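Local coordinates for protein prephenate dehydratase (Arthrobacter aurescens, PDB 3MWB) that probably converts prephenate to phenylpyruvate, with loss of carbon dioxide and water, in phenylalanine biosynthesis, and binds L-phenylalanine in its ACT domain, at residues 47-61 / 179-191. Residues are numbered along the deposited sequence; the frame is centred on the assembly and turned at random. Where two conformers were deposited one is given.
Sequences VRAGEADAAMVPIEN and DAVTRFILVSRPG
The guanidinium of R189 lies against the helix end and turn at 47-53, with the CA of G50 over one face, a water centred over the opposite one, and V47 O, A52 O and a second water, held by NH2, at the edge. NH1 grips both carbonyls: it meets V47 O at 2.9 Å, on a lone pair, and A52 O at 3.1 Å. V47 O also accepts from G50 N in the Schellman motif, and a bend at chi3 (-61°) turns the arginine tip back onto this turn. The R183 guanidinium carries I59 CG2 over one face, 3.3 Å from NH1, while its NE forms a salt bridge with E85. Near the F184 ring, P58 CB comes within 4.0 Å of CE2, and M56 SE packs on F184 CB, the two side chains crossing at about a right angle. T182 CG2 overlies one face of this ring near its rim, while T182 OG1 donates to N61 O at 2.6 Å. With an alanine here, N61 O would probably lose this donor and part of the phenyl face its methyl cover. Between these ends, A55 and V57 pair with V187 and I185 through backbone bonds. R183 O accepts from both I59 N and E60 N, the signature of a classic beta bulge, here in the antiparallel strand pair within the mixed sheet of the periplasmic-binding-protein-like dehydratase domain.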
loop_
_atom_site.group_PDB
_atom_site.type_symbol
_atom_site.label_atom_id
_atom_site.label_comp_id
_atom_site.label_asym_id
_atom_site.label_seq_id
_atom_site.Cartn_x
_atom_site.Cartn_y
_atom_site.Cartn_z
ATOM N N VAL A 47 4.448 -40.811 2.713
ATOM C CA VAL A 47 4.247 -40.264 1.371
ATOM C C VAL A 47 5.585 -39.780 0.792
ATOM O O VAL A 47 5.972 -40.145 -0.322
ATOM C CB VAL A 47 3.197 -39.091 1.378
ATOM C CG1 VAL A 47 3.135 -38.412 0.033
ATOM C CG2 VAL A 47 1.806 -39.613 1.791
ATOM N N ARG A 48 6.290 -38.966 1.570
ATOM C CA ARG A 48 7.610 -38.462 1.171
ATOM C C ARG A 48 8.614 -39.574 0.803
ATOM O O ARG A 48 9.394 -39.412 -0.137
ATOM C CB ARG A 48 8.169 -37.557 2.260
ATOM C CG ARG A 48 7.432 -36.238 2.342
ATOM C CD ARG A 48 7.592 -35.541 3.687
ATOM N NE ARG A 48 7.507 -34.094 3.500
ATOM C CZ ARG A 48 7.133 -33.227 4.440
ATOM N NH1 ARG A 48 6.785 -33.656 5.640
ATOM N NH2 ARG A 48 7.100 -31.927 4.168
ATOM N N ALA A 49 8.581 -40.687 1.539
ATOM C CA ALA A 49 9.494 -41.814 1.334
ATOM C C ALA A 49 9.142 -42.679 0.131
ATOM O O ALA A 49 9.877 -43.611 -0.193
ATOM C CB ALA A 49 9.579 -42.687 2.603
ATOM N N GLY A 50 8.026 -42.389 -0.524
ATOM C CA GLY A 50 7.621 -43.182 -1.687
ATOM C C GLY A 50 6.783 -44.407 -1.361
ATOM O O GLY A 50 6.572 -45.244 -2.228
ATOM N N GLU A 51 6.298 -44.507 -0.125
ATOM C CA GLU A 51 5.641 -45.735 0.358
ATOM C C GLU A 51 4.130 -45.594 0.524
ATOM O O GLU A 51 3.475 -46.533 0.941
ATOM C CB GLU A 51 6.214 -46.160 1.712
ATOM C CG GLU A 51 7.715 -46.384 1.745
ATOM C CD GLU A 51 8.129 -47.719 1.194
ATOM O OE1 GLU A 51 7.878 -48.003 -0.005
ATOM O OE2 GLU A 51 8.743 -48.482 1.967
ATOM N N ALA A 52 3.596 -44.405 0.255
ATOM C CA ALA A 52 2.151 -44.196 0.209
ATOM C C ALA A 52 1.871 -43.181 -0.874
ATOM O O ALA A 52 2.708 -42.331 -1.170
ATOM C CB ALA A 52 1.619 -43.700 1.560
ATOM N N ASP A 53 0.698 -43.251 -1.470
ATOM C CA ASP A 53 0.380 -42.312 -2.532
ATOM C C ASP A 53 -0.029 -40.948 -2.004
ATOM O O ASP A 53 0.354 -39.940 -2.570
ATOM C CB ASP A 53 -0.687 -42.886 -3.441
ATOM C CG ASP A 53 -0.194 -44.097 -4.180
ATOM O OD1 ASP A 53 0.734 -43.936 -5.007
ATOM O OD2 ASP A 53 -0.705 -45.204 -3.908
ATOM N N ALA A 54 -0.812 -40.923 -0.933
ATOM C CA ALA A 54 -1.311 -39.667 -0.401
ATOM C C ALA A 54 -1.611 -39.837 1.075
ATOM O O ALA A 54 -1.836 -40.958 1.542
ATOM C CB ALA A 54 -2.554 -39.238 -1.160
ATOM N N ALA A 55 -1.626 -38.726 1.806
ATOM C CA ALA A 55 -1.892 -38.755 3.232
ATOM C C ALA A 55 -3.059 -37.821 3.531
ATOM O O ALA A 55 -3.069 -36.696 3.055
ATOM C CB ALA A 55 -0.662 -38.303 3.998
HETATM N N MSE A 56 -4.033 -38.298 4.306
HETATM C CA MSE A 56 -5.199 -37.514 4.674
HETATM C C MSE A 56 -5.021 -36.941 6.080
HETATM O O MSE A 56 -4.998 -37.685 7.068
HETATM C CB MSE A 56 -6.471 -38.359 4.607
HETATM C CG MSE A 56 -7.762 -37.556 4.841
HETATM SE SE MSE A 56 -8.146 -36.259 3.385
HETATM C CE MSE A 56 -8.858 -37.397 1.972
ATOM N N VAL A 57 -4.903 -35.617 6.156
ATOM C CA VAL A 57 -4.606 -34.959 7.419
ATOM C C VAL A 57 -5.523 -33.767 7.641
ATOM O O VAL A 57 -5.930 -33.120 6.672
ATOM C CB VAL A 57 -3.108 -34.548 7.506
ATOM C CG1 VAL A 57 -2.201 -35.794 7.482
ATOM C CG2 VAL A 57 -2.716 -33.574 6.373
ATOM N N PRO A 58 -5.852 -33.463 8.914
ATOM C CA PRO A 58 -6.754 -32.342 9.173
ATOM C C PRO A 58 -6.014 -31.016 9.067
ATOM O O PRO A 58 -4.808 -30.950 9.341
ATOM C CB PRO A 58 -7.190 -32.578 10.618
ATOM C CG PRO A 58 -6.011 -33.245 11.270
ATOM C CD PRO A 58 -5.297 -34.029 10.169
ATOM N N ILE A 59 -6.733 -29.963 8.690
ATOM C CA ILE A 59 -6.123 -28.636 8.595
ATOM C C ILE A 59 -6.933 -27.539 9.270
ATOM O O ILE A 59 -6.414 -26.448 9.481
ATOM C CB ILE A 59 -5.774 -28.233 7.127
ATOM C CG1 ILE A 59 -4.801 -27.029 7.150
ATOM C CG2 ILE A 59 -7.064 -27.991 6.313
ATOM C CD1 ILE A 59 -4.091 -26.660 5.855
ATOM N N GLU A 60 -8.192 -27.822 9.607
ATOM C CA GLU A 60 -9.015 -26.891 10.390
ATOM C C GLU A 60 -10.134 -27.627 11.153
ATOM O O GLU A 60 -10.820 -28.480 10.591
ATOM C CB GLU A 60 -9.603 -25.782 9.495
ATOM C CG GLU A 60 -10.458 -24.739 10.227
ATOM C CD GLU A 60 -9.679 -23.535 10.808
ATOM O OE1 GLU A 60 -8.459 -23.404 10.553
ATOM O OE2 GLU A 60 -10.303 -22.693 11.517
ATOM N N ASN A 61 -10.285 -27.283 12.432
ATOM C CA ASN A 61 -11.418 -27.706 13.261
ATOM C C ASN A 61 -11.475 -29.213 13.453
ATOM O O ASN A 61 -12.533 -29.826 13.269
ATOM C CB ASN A 61 -12.756 -27.214 12.675
ATOM C CG ASN A 61 -12.889 -25.697 12.669
ATOM O OD1 ASN A 61 -12.172 -24.993 13.384
ATOM N ND2 ASN A 61 -13.819 -25.182 11.854
ATOM N N ASP A 179 -23.393 -26.451 12.259
ATOM C CA ASP A 179 -22.543 -26.197 11.098
ATOM C C ASP A 179 -21.114 -26.711 11.273
ATOM O O ASP A 179 -20.246 -26.419 10.453
ATOM C CB ASP A 179 -22.492 -24.696 10.811
ATOM C CG ASP A 179 -23.850 -24.113 10.458
ATOM O OD1 ASP A 179 -24.877 -24.840 10.467
ATOM O OD2 ASP A 179 -23.892 -22.902 10.178
ATOM N N ALA A 180 -20.860 -27.463 12.339
ATOM C CA ALA A 180 -19.502 -27.945 12.615
ATOM C C ALA A 180 -18.973 -28.826 11.478
ATOM O O ALA A 180 -19.620 -29.809 11.083
ATOM C CB ALA A 180 -19.474 -28.725 13.914
ATOM N N VAL A 181 -17.790 -28.476 10.968
ATOM C CA VAL A 181 -17.134 -29.279 9.929
ATOM C C VAL A 181 -15.648 -29.262 10.171
ATOM O O VAL A 181 -15.128 -28.292 10.708
ATOM C CB VAL A 181 -17.389 -28.745 8.499
ATOM C CG1 VAL A 181 -18.890 -28.827 8.123
ATOM C CG2 VAL A 181 -16.860 -27.301 8.346
ATOM N N THR A 182 -14.977 -30.346 9.782
ATOM C CA THR A 182 -13.523 -30.386 9.786
ATOM C C THR A 182 -13.019 -30.276 8.354
ATOM O O THR A 182 -13.559 -30.905 7.437
ATOM C CB THR A 182 -13.002 -31.694 10.439
ATOM O OG1 THR A 182 -13.507 -31.782 11.775
ATOM C CG2 THR A 182 -11.442 -31.734 10.476
ATOM N N ARG A 183 -12.001 -29.454 8.156
ATOM C CA ARG A 183 -11.367 -29.362 6.869
ATOM C C ARG A 183 -10.150 -30.275 6.884
ATOM O O ARG A 183 -9.334 -30.233 7.816
ATOM C CB ARG A 183 -10.979 -27.927 6.569
ATOM C CG ARG A 183 -10.749 -27.650 5.090
ATOM C CD ARG A 183 -10.417 -26.191 4.832
ATOM N NE ARG A 183 -9.629 -26.169 3.619
ATOM C CZ ARG A 183 -8.369 -25.778 3.520
ATOM N NH1 ARG A 183 -7.717 -25.246 4.540
ATOM N NH2 ARG A 183 -7.790 -25.862 2.355
ATOM N N PHE A 184 -10.078 -31.135 5.876
ATOM C CA PHE A 184 -8.951 -32.032 5.685
ATOM C C PHE A 184 -8.262 -31.724 4.354
ATOM O O PHE A 184 -8.879 -31.159 3.449
ATOM C CB PHE A 184 -9.428 -33.500 5.650
ATOM C CG PHE A 184 -10.074 -33.978 6.929
ATOM C CD1 PHE A 184 -11.455 -33.799 7.143
ATOM C CD2 PHE A 184 -9.323 -34.648 7.893
ATOM C CE1 PHE A 184 -12.071 -34.261 8.311
ATOM C CE2 PHE A 184 -9.911 -35.114 9.073
ATOM C CZ PHE A 184 -11.301 -34.926 9.282
ATOM N N ILE A 185 -7.003 -32.137 4.231
ATOM C CA ILE A 185 -6.292 -32.067 2.962
ATOM C C ILE A 185 -5.662 -33.416 2.644
ATOM O O ILE A 185 -5.244 -34.159 3.537
ATOM C CB ILE A 185 -5.224 -30.911 2.907
ATOM C CG1 ILE A 185 -4.286 -30.971 4.123
ATOM C CG2 ILE A 185 -5.914 -29.558 2.767
ATOM C CD1 ILE A 185 -3.080 -30.045 4.055
ATOM N N LEU A 186 -5.638 -33.749 1.367
ATOM C CA LEU A 186 -5.002 -34.978 0.897
ATOM C C LEU A 186 -3.718 -34.568 0.190
ATOM O O LEU A 186 -3.746 -33.821 -0.767
ATOM C CB LEU A 186 -5.923 -35.723 -0.078
ATOM C CG LEU A 186 -5.553 -37.137 -0.544
ATOM C CD1 LEU A 186 -5.582 -38.152 0.612
ATOM C CD2 LEU A 186 -6.523 -37.575 -1.658
ATOM N N VAL A 187 -2.595 -35.056 0.680
ATOM C CA VAL A 187 -1.309 -34.538 0.268
ATOM C C VAL A 187 -0.456 -35.606 -0.420
ATOM O O VAL A 187 -0.295 -36.681 0.116
ATOM C CB VAL A 187 -0.571 -33.979 1.495
ATOM C CG1 VAL A 187 0.738 -33.374 1.075
ATOM C CG2 VAL A 187 -1.458 -32.920 2.198
ATOM N N SER A 188 0.097 -35.303 -1.594
ATOM C CA SER A 188 0.957 -36.254 -2.304
ATOM C C SER A 188 2.317 -35.637 -2.606
ATOM O O SER A 188 2.543 -34.453 -2.326
ATOM C CB SER A 188 0.293 -36.693 -3.609
ATOM O OG SER A 188 -0.975 -37.264 -3.369
ATOM N N ARG A 189 3.214 -36.434 -3.182
ATOM C CA ARG A 189 4.451 -35.917 -3.756
ATOM C C ARG A 189 4.073 -35.076 -4.998
ATOM O O ARG A 189 3.009 -35.301 -5.575
ATOM C CB ARG A 189 5.385 -37.073 -4.175
ATOM C CG ARG A 189 5.899 -37.938 -3.008
ATOM C CD ARG A 189 6.878 -39.044 -3.465
ATOM N NE ARG A 189 6.300 -40.024 -4.401
ATOM C CZ ARG A 189 5.444 -41.002 -4.079
ATOM N NH1 ARG A 189 5.016 -41.176 -2.830
ATOM N NH2 ARG A 189 5.000 -41.809 -5.025
ATOM N N PRO A 190 4.942 -34.118 -5.416
ATOM C CA PRO A 190 4.635 -33.282 -6.588
ATOM C C PRO A 190 4.551 -34.118 -7.849
ATOM O O PRO A 190 5.336 -35.036 -8.026
ATOM C CB PRO A 190 5.857 -32.350 -6.699
ATOM C CG PRO A 190 6.538 -32.416 -5.415
ATOM C CD PRO A 190 6.252 -33.770 -4.831
ATOM N N GLY A 191 3.584 -33.808 -8.700
ATOM C CA GLY A 191 3.468 -34.415 -10.031
ATOM C C GLY A 191 2.828 -33.358 -10.910
ATOM O O GLY A 191 3.159 -32.180 -10.790
HETATM O O HOH W 1 3.539 -43.903 -3.714
HETATM O O HOH W 2 2.710 -39.210 -3.821
#